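Local coordinates for protein tubulin binding cofactor C (Leishmania major, PDB 5AJ8) that probably acts, through this C-terminal beta-helical domain of a tubulin-folding chaperone, in the maturation of tubulin and in stimulating its GTP hydrolysis, at residues N11-S16 against P170-S175; L21-S26 against C37-L42. The protein carries 1 engineered substitution. All blocks are in the same frame, centred on the assembly; numbering follows the deposited sequence.

Contact 1 (N11-S16 against P170-S175); sequences NVYGPS and PATLPS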
ATOM      1  N   ASN A  11      -5.755  -6.800  11.621  1.00 30.75           N
ATOM      2  CA  ASN A  11      -5.070  -8.008  11.144  1.00 27.33           C
ATOM      3  C   ASN A  11      -3.565  -7.818  11.054  1.00 23.91           C
ATOM      4  O   ASN A  11      -3.098  -6.825  10.504  1.00 21.34           O
ATOM      5  CB  ASN A  11      -5.613  -8.420   9.776  1.00 29.09           C
ATOM      6  CG  ASN A  11      -7.024  -8.983   9.851  1.00 32.99           C
ATOM      7  OD1 ASN A  11      -7.375  -9.740  10.768  1.00 32.89           O
ATOM      8  ND2 ASN A  11      -7.834  -8.631   8.868  1.00 33.88           N
ATOM      9  N   VAL A  12      -2.815  -8.768  11.600  1.00 21.92           N
ATOM     10  CA  VAL A  12      -1.354  -8.735  11.582  1.00 20.27           C
ATOM     11  C   VAL A  12      -0.840  -9.772  10.572  1.00 20.08           C
ATOM     12  O   VAL A  12      -1.308 -10.920  10.578  1.00 20.06           O
ATOM     13  CB  VAL A  12      -0.769  -9.060  12.962  1.00 21.99           C
ATOM     14  CG1 VAL A  12       0.757  -9.060  12.919  1.00 22.17           C
ATOM     15  CG2 VAL A  12      -1.276  -8.080  14.012  1.00 22.20           C
ATOM     16  N   TYR A  13       0.110  -9.372   9.733  1.00 17.38           N
ATOM     17  CA  TYR A  13       0.690 -10.238   8.704  1.00 18.17           C
ATOM     18  C   TYR A  13       2.212 -10.217   8.784  1.00 18.32           C
ATOM     19  O   TYR A  13       2.798  -9.304   9.340  1.00 17.20           O
ATOM     20  CB  TYR A  13       0.319  -9.778   7.302  1.00 17.41           C
ATOM     21  CG  TYR A  13      -1.162  -9.822   7.015  1.00 17.94           C
ATOM     22  CD1 TYR A  13      -1.968  -8.737   7.350  1.00 17.47           C
ATOM     23  CD2 TYR A  13      -1.750 -10.935   6.440  1.00 18.05           C
ATOM     24  CE1 TYR A  13      -3.328  -8.755   7.105  1.00 17.72           C
ATOM     25  CE2 TYR A  13      -3.119 -10.967   6.185  1.00 19.20           C
ATOM     26  CZ  TYR A  13      -3.906  -9.879   6.532  1.00 18.39           C
ATOM     27  OH  TYR A  13      -5.252  -9.874   6.286  1.00 18.06           O
ATOM     28  N   GLY A  14       2.822 -11.233   8.194  1.00 19.07           N
ATOM     29  CA  GLY A  14       4.260 -11.470   8.271  1.00 20.15           C
ATOM     30  C   GLY A  14       4.699 -11.972   9.641  1.00 22.28           C
ATOM     31  O   GLY A  14       3.865 -12.177  10.538  1.00 22.03           O
ATOM     32  N   PRO A  15       6.014 -12.179   9.819  1.00 22.72           N
ATOM     33  CA  PRO A  15       7.058 -12.025   8.818  1.00 22.59           C
ATOM     34  C   PRO A  15       7.007 -13.112   7.767  1.00 23.11           C
ATOM     35  O   PRO A  15       6.525 -14.205   8.020  1.00 23.29           O
ATOM     36  CB  PRO A  15       8.357 -12.128   9.636  1.00 24.23           C
ATOM     37  CG  PRO A  15       7.978 -12.838  10.872  1.00 25.50           C
ATOM     38  CD  PRO A  15       6.575 -12.385  11.161  1.00 24.81           C
ATOM     39  N   SER A  16       7.505 -12.772   6.591  1.00 24.53           N
ATOM     40  CA  SER A  16       7.463 -13.621   5.431  1.00 28.29           C
ATOM     41  C   SER A  16       8.485 -13.120   4.411  1.00 27.79           C
ATOM     42  O   SER A  16       8.648 -11.918   4.246  1.00 30.91           O
ATOM     43  CB  SER A  16       6.060 -13.564   4.834  1.00 32.30           C
ATOM     44  OG  SER A  16       5.963 -14.392   3.700  1.00 37.21           O
ATOM     45  N   PRO A 170      -5.232 -16.822  -3.377  1.00 27.90           N
ATOM     46  CA  PRO A 170      -6.127 -16.785  -2.217  1.00 27.85           C
ATOM     47  C   PRO A 170      -5.566 -15.906  -1.100  1.00 25.06           C
ATOM     48  O   PRO A 170      -4.346 -15.704  -1.006  1.00 23.93           O
ATOM     49  CB  PRO A 170      -6.199 -18.255  -1.765  1.00 30.70           C
ATOM     50  CG  PRO A 170      -5.233 -19.020  -2.615  1.00 31.35           C
ATOM     51  CD  PRO A 170      -4.413 -18.043  -3.402  1.00 29.59           C
ATOM     52  N   ALA A 171      -6.452 -15.395  -0.251  1.00 24.46           N
ATOM     53  CA  ALA A 171      -6.040 -14.445   0.794  1.00 23.64           C
ATOM     54  C   ALA A 171      -5.001 -15.080   1.699  1.00 24.60           C
ATOM     55  O   ALA A 171      -5.137 -16.239   2.071  1.00 25.06           O
ATOM     56  CB  ALA A 171      -7.232 -13.988   1.613  1.00 23.00           C
ATOM     57  N   THR A 172      -3.953 -14.326   2.024  1.00 23.65           N
ATOM     58  CA  THR A 172      -2.984 -14.730   3.033  1.00 23.67           C
ATOM     59  C   THR A 172      -3.680 -14.737   4.391  1.00 25.99           C
ATOM     60  O   THR A 172      -4.395 -13.793   4.748  1.00 24.77           O
ATOM     61  CB  THR A 172      -1.787 -13.757   3.079  1.00 22.71           C
ATOM     62  OG1 THR A 172      -1.171 -13.670   1.791  1.00 20.93           O
ATOM     63  CG2 THR A 172      -0.760 -14.198   4.097  1.00 23.41           C
ATOM     64  N   LEU A 173      -3.474 -15.800   5.152  1.00 28.16           N
ATOM     65  CA  LEU A 173      -4.080 -15.928   6.476  1.00 32.65           C
ATOM     66  C   LEU A 173      -3.322 -15.021   7.449  1.00 29.42           C
ATOM     67  O   LEU A 173      -2.098 -15.076   7.508  1.00 27.70           O
ATOM     68  CB  LEU A 173      -4.002 -17.390   6.938  1.00 40.79           C
ATOM     69  CG  LEU A 173      -4.491 -17.771   8.343  1.00 51.27           C
ATOM     70  CD1 LEU A 173      -5.994 -17.564   8.507  1.00 53.37           C
ATOM     71  CD2 LEU A 173      -4.111 -19.221   8.661  1.00 54.00           C
ATOM     72  N   PRO A 174      -4.038 -14.170   8.204  1.00 29.57           N
ATOM     73  CA  PRO A 174      -3.334 -13.327   9.183  1.00 29.61           C
ATOM     74  C   PRO A 174      -2.608 -14.159  10.226  1.00 30.10           C
ATOM     75  O   PRO A 174      -3.064 -15.250  10.577  1.00 30.82           O
ATOM     76  CB  PRO A 174      -4.456 -12.511   9.848  1.00 29.70           C
ATOM     77  CG  PRO A 174      -5.644 -12.650   8.959  1.00 29.92           C
ATOM     78  CD  PRO A 174      -5.486 -13.917   8.177  1.00 29.40           C
ATOM     79  N   SER A 175      -1.467 -13.649  10.685  1.00 31.66           N
ATOM     80  CA  SER A 175      -0.696 -14.260  11.770  1.00 34.79           C
ATOM     81  C   SER A 175      -1.438 -14.149  13.102  1.00 35.85           C
ATOM     82  O   SER A 175      -1.382 -15.057  13.939  1.00 37.50           O
ATOM     83  CB  SER A 175       0.674 -13.582  11.877  1.00 35.53           C
ATOM     84  OG  SER A 175       1.281 -13.465  10.600  1.00 34.89           O
TER
HETATM   85  O   HOH W   1      -5.797 -11.459   4.485  1.00 15.17           O
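Tyr13, in the first strand of the domain, lies alongside Pro174 of the C-terminal tail, and its side chain traces the contact from root to tip. CG lies anti to the carbonyl carbon and beside the backbone N (chi1 -63°), which carries the ring over to the tail. Beyond CB, CD2 has the CG2 methyl of Thr172 at 4.1 Å. Next along the ring edge, CE2 meets Thr172 O, close to the ring plane, at 3.4 Å. One face of the ring, toward its rim, receives Pro174 CB, while Pro174 CG sits 4.1 Å from Tyr13 CZ. At the tip a single water links the phenol oxygen to the backbone: it lies 2.5 Å from Tyr13 OH and donates a hydrogen bond to Thr172 O. That carbonyl thus has both the ring edge and the water as neighbours.

Two direct bonds hold the tail farther along. Ser175 N donates to Val12 O at 2.7 Å, though the bond is bent (136° at the hydrogen). Ser175 OG donates a hydrogen bond to Gly14 O at 2.9 Å, approaching tilted out of the carbonyl plane. Asn11 brings OD1 to within 3.8 Å of Pro174 CG and so flanks the proline. Thr172 OG1, for its part, is engaged by Phe22 N. An irregular, proline-containing tail laid across the outermost strand of a parallel sheet, at a steep angle to it, covers the N-terminal end of this parallel beta-helix, the fold of the TBCC domain.

Contact 2 (L21-S26 against C37-L42); sequences LFISHS and CAIYCL
Two adjacent rungs of the parallel beta-helix meet where Leu21-Ile23 pairs in register with Ile39-Cys41. The two strands run in the same direction, their axes approach to 4.8 Å with an 18° angle between them, and Leu21, Phe22 and Ile23 lie beside Ile39, Tyr40 and Cys41 in turn. Four backbone hydrogen bonds form the ladder: Leu21 N to Ala38 O, Tyr40 N to Leu21 O, Ile23 N to Tyr40 O and Leu42 N to Ile23 O. The second of these is almost straight, 177° at the hydrogen.

On one face, aromatic residues one rung apart sit side by side. The rings of Phe22 and Tyr40 have their planes 14° apart, but they are slid so far that they barely overlap; the touch is made by Phe22 CE1 on Tyr40 CD2 at 3.6 Å. Both side-chain torsions nearly agree between the two residues, and the ring planes therefore come out nearly parallel. The other face is apolar. Ile23 reaches across with its CD1, which is 3.8 Å from the CG2 branch of Ile39, while its CB lies 3.8 Å from Cys41 SG; Leu21 CD1 comes to 4.3 Å from Ile39 CG1. Beyond the strands, Leu42 CD1 rests 3.6 Å from His25 CD2 and also touches Ser24 OG.

Strand 56-62, of the next rung, adds Tyr59 to the aromatic row and Val58 and Val60 to the apolar one. Tyr40 OH bonds to Ser164 and Arg162, and Leu21 and Ile23 pack inward against strands 11-17 and 28-35 of the opposite sheet.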
ATOM      1  N   LEU A  21       2.180 -11.808  -1.115  1.00 18.99           N
ATOM      2  CA  LEU A  21       1.110 -11.804  -0.088  1.00 18.61           C
ATOM      3  C   LEU A  21      -0.180 -11.156  -0.611  1.00 16.55           C
ATOM      4  O   LEU A  21      -0.124 -10.184  -1.373  1.00 15.70           O
ATOM      5  CB  LEU A  21       1.563 -11.071   1.169  1.00 19.03           C
ATOM      6  CG  LEU A  21       2.848 -11.569   1.830  1.00 21.80           C
ATOM      7  CD1 LEU A  21       3.065 -10.755   3.097  1.00 23.71           C
ATOM      8  CD2 LEU A  21       2.772 -13.057   2.143  1.00 24.53           C
ATOM      9  N   PHE A  22      -1.319 -11.706  -0.198  1.00 15.29           N
ATOM     10  CA  PHE A  22      -2.632 -11.223  -0.606  1.00 15.16           C
ATOM     11  C   PHE A  22      -3.424 -10.843   0.651  1.00 14.96           C
ATOM     12  O   PHE A  22      -3.862 -11.695   1.400  1.00 16.25           O
ATOM     13  CB  PHE A  22      -3.344 -12.275  -1.454  1.00 15.81           C
ATOM     14  CG  PHE A  22      -2.597 -12.611  -2.728  1.00 16.01           C
ATOM     15  CD1 PHE A  22      -2.563 -11.713  -3.773  1.00 15.24           C
ATOM     16  CD2 PHE A  22      -1.899 -13.799  -2.859  1.00 17.60           C
ATOM     17  CE1 PHE A  22      -1.873 -11.995  -4.936  1.00 15.76           C
ATOM     18  CE2 PHE A  22      -1.178 -14.094  -4.030  1.00 17.55           C
ATOM     19  CZ  PHE A  22      -1.174 -13.190  -5.070  1.00 16.53           C
ATOM     20  N   ILE A  23      -3.545  -9.546   0.898  1.00 14.07           N
ATOM     21  CA  ILE A  23      -4.140  -9.021   2.127  1.00 15.01           C
ATOM     22  C   ILE A  23      -5.577  -8.625   1.820  1.00 14.61           C
ATOM     23  O   ILE A  23      -5.812  -7.715   1.024  1.00 13.89           O
ATOM     24  CB  ILE A  23      -3.310  -7.834   2.640  1.00 15.35           C
ATOM     25  CG1 ILE A  23      -1.894  -8.411   2.960  1.00 16.38           C
ATOM     26  CG2 ILE A  23      -3.981  -7.128   3.829  1.00 14.88           C
ATOM     27  CD1 ILE A  23      -0.973  -7.543   3.779  1.00 17.54           C
ATOM     28  N   SER A  24      -6.537  -9.309   2.416  1.00 15.64           N
ATOM     29  CA  SER A  24      -7.952  -9.006   2.103  1.00 18.19           C
ATOM     30  C   SER A  24      -8.401  -7.701   2.786  1.00 16.83           C
ATOM     31  O   SER A  24      -7.664  -7.111   3.580  1.00 14.92           O
ATOM     32  CB  SER A  24      -8.882 -10.187   2.449  1.00 20.61           C
ATOM     33  OG  SER A  24     -10.140 -10.055   1.801  1.00 24.06           O
ATOM     34  N   HIS A  25      -9.587  -7.234   2.414  1.00 18.52           N
ATOM     35  CA  HIS A  25     -10.165  -5.991   2.974  1.00 19.73           C
ATOM     36  C   HIS A  25     -10.467  -6.169   4.455  1.00 18.23           C
ATOM     37  O   HIS A  25     -10.860  -7.243   4.878  1.00 18.15           O
ATOM     38  CB  HIS A  25     -11.411  -5.511   2.205  1.00 22.96           C
ATOM     39  CG  HIS A  25     -12.364  -6.603   1.827  1.00 30.99           C
ATOM     40  ND1 HIS A  25     -13.295  -7.135   2.697  1.00 35.57           N
ATOM     41  CD2 HIS A  25     -12.506  -7.286   0.660  1.00 36.12           C
ATOM     42  CE1 HIS A  25     -13.978  -8.084   2.077  1.00 38.92           C
ATOM     43  NE2 HIS A  25     -13.511  -8.201   0.845  1.00 37.02           N
ATOM     44  N   SER A  26     -10.255  -5.117   5.238  1.00 16.91           N
ATOM     45  CA  SER A  26     -10.532  -5.127   6.669  1.00 16.80           C
ATOM     46  C   SER A  26     -10.501  -3.691   7.144  1.00 17.02           C
ATOM     47  O   SER A  26     -10.316  -2.797   6.328  1.00 14.67           O
ATOM     48  CB  SER A  26      -9.467  -5.960   7.415  1.00 17.17           C
ATOM     49  OG  SER A  26      -8.228  -5.267   7.505  1.00 16.37           O
ATOM     50  N   CYS A  37       9.332  -9.556  -1.779  1.00 18.49           N
ATOM     51  CA  CYS A  37       8.046 -10.019  -2.294  1.00 19.10           C
ATOM     52  C   CYS A  37       7.170  -8.864  -2.748  1.00 16.71           C
ATOM     53  O   CYS A  37       7.526  -7.706  -2.571  1.00 14.94           O
ATOM     54  CB  CYS A  37       7.315 -10.872  -1.259  1.00 20.52           C
ATOM     55  SG  CYS A  37       6.847 -10.027   0.253  1.00 19.66           S
ATOM     56  N   ALA A  38       6.054  -9.223  -3.378  1.00 15.39           N
ATOM     57  CA  ALA A  38       5.033  -8.288  -3.755  1.00 14.26           C
ATOM     58  C   ALA A  38       3.888  -8.477  -2.789  1.00 14.10           C
ATOM     59  O   ALA A  38       3.524  -9.615  -2.457  1.00 15.23           O
ATOM     60  CB  ALA A  38       4.574  -8.545  -5.184  1.00 14.22           C
ATOM     61  N   ILE A  39       3.307  -7.372  -2.351  1.00 13.37           N
ATOM     62  CA  ILE A  39       2.211  -7.404  -1.386  1.00 12.93           C
ATOM     63  C   ILE A  39       1.007  -6.693  -2.000  1.00 11.88           C
ATOM     64  O   ILE A  39       1.064  -5.512  -2.270  1.00 11.06           O
ATOM     65  CB  ILE A  39       2.632  -6.730  -0.062  1.00 13.36           C
ATOM     66  CG1 ILE A  39       3.870  -7.416   0.514  1.00 14.24           C
ATOM     67  CG2 ILE A  39       1.496  -6.763   0.951  1.00 13.92           C
ATOM     68  CD1 ILE A  39       4.384  -6.754   1.782  1.00 14.52           C
ATOM     69  N   TYR A  40      -0.068  -7.435  -2.230  1.00 11.80           N
ATOM     70  CA  TYR A  40      -1.272  -6.920  -2.878  1.00 11.01           C
ATOM     71  C   TYR A  40      -2.390  -6.817  -1.849  1.00 11.03           C
ATOM     72  O   TYR A  40      -2.850  -7.852  -1.349  1.00 11.40           O
ATOM     73  CB  TYR A  40      -1.676  -7.874  -3.993  1.00 11.05           C
ATOM     74  CG  TYR A  40      -0.653  -7.981  -5.083  1.00 10.76           C
ATOM     75  CD1 TYR A  40      -0.533  -6.985  -6.030  1.00 10.14           C
ATOM     76  CD2 TYR A  40       0.191  -9.082  -5.173  1.00 10.87           C
ATOM     77  CE1 TYR A  40       0.399  -7.076  -7.023  1.00 10.04           C
ATOM     78  CE2 TYR A  40       1.113  -9.188  -6.177  1.00 10.78           C
ATOM     79  CZ  TYR A  40       1.223  -8.179  -7.090  1.00 10.33           C
ATOM     80  OH  TYR A  40       2.129  -8.278  -8.097  1.00 10.47           O
ATOM     81  N   CYS A  41      -2.793  -5.588  -1.508  1.00 10.87           N
ATOM     82  CA  CYS A  41      -3.869  -5.347  -0.554  1.00 11.43           C
ATOM     83  C   CYS A  41      -5.154  -4.824  -1.214  1.00 11.76           C
ATOM     84  O   CYS A  41      -5.148  -3.807  -1.917  1.00 11.17           O
ATOM     85  CB  CYS A  41      -3.471  -4.346   0.527  1.00 11.96           C
ATOM     86  SG  CYS A  41      -1.839  -4.589   1.278  1.00 13.39           S
ATOM     87  N   LEU A  42      -6.258  -5.508  -0.951  1.00 11.65           N
ATOM     88  CA  LEU A  42      -7.563  -4.946  -1.226  1.00 12.15           C
ATOM     89  C   LEU A  42      -7.719  -3.698  -0.318  1.00 11.85           C
ATOM     90  O   LEU A  42      -7.028  -3.566   0.690  1.00 11.97           O
ATOM     91  CB  LEU A  42      -8.661  -5.977  -0.978  1.00 12.92           C
ATOM     92  CG  LEU A  42      -8.598  -7.268  -1.806  1.00 14.05           C
ATOM     93  CD1 LEU A  42      -9.757  -8.192  -1.482  1.00 14.95           C
ATOM     94  CD2 LEU A  42      -8.553  -6.975  -3.307  1.00 14.31           C
TER

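How the contacts relate
Contact 2 belongs to the buried body of the beta-helix, whereas contact 1 lies at its surface, about 9 Å away between centres and on the same side of the chain's centre. Contact 2 joins successive strands of one sheet through a regular backbone ladder and matched rows of aromatic and apolar side chains; contact 1 lays a C-terminal tail over the end strand of the other sheet, using a few scattered bonds, a water and a proline against a ring. The tail bridges them: Thr172 N probably hydrogen-bonds to Phe22 O at 2.7 Å, so 170-175 meets edge strands of both sheets. Along the sequence, contact 2 is nested within the long loop that contact 1 closes.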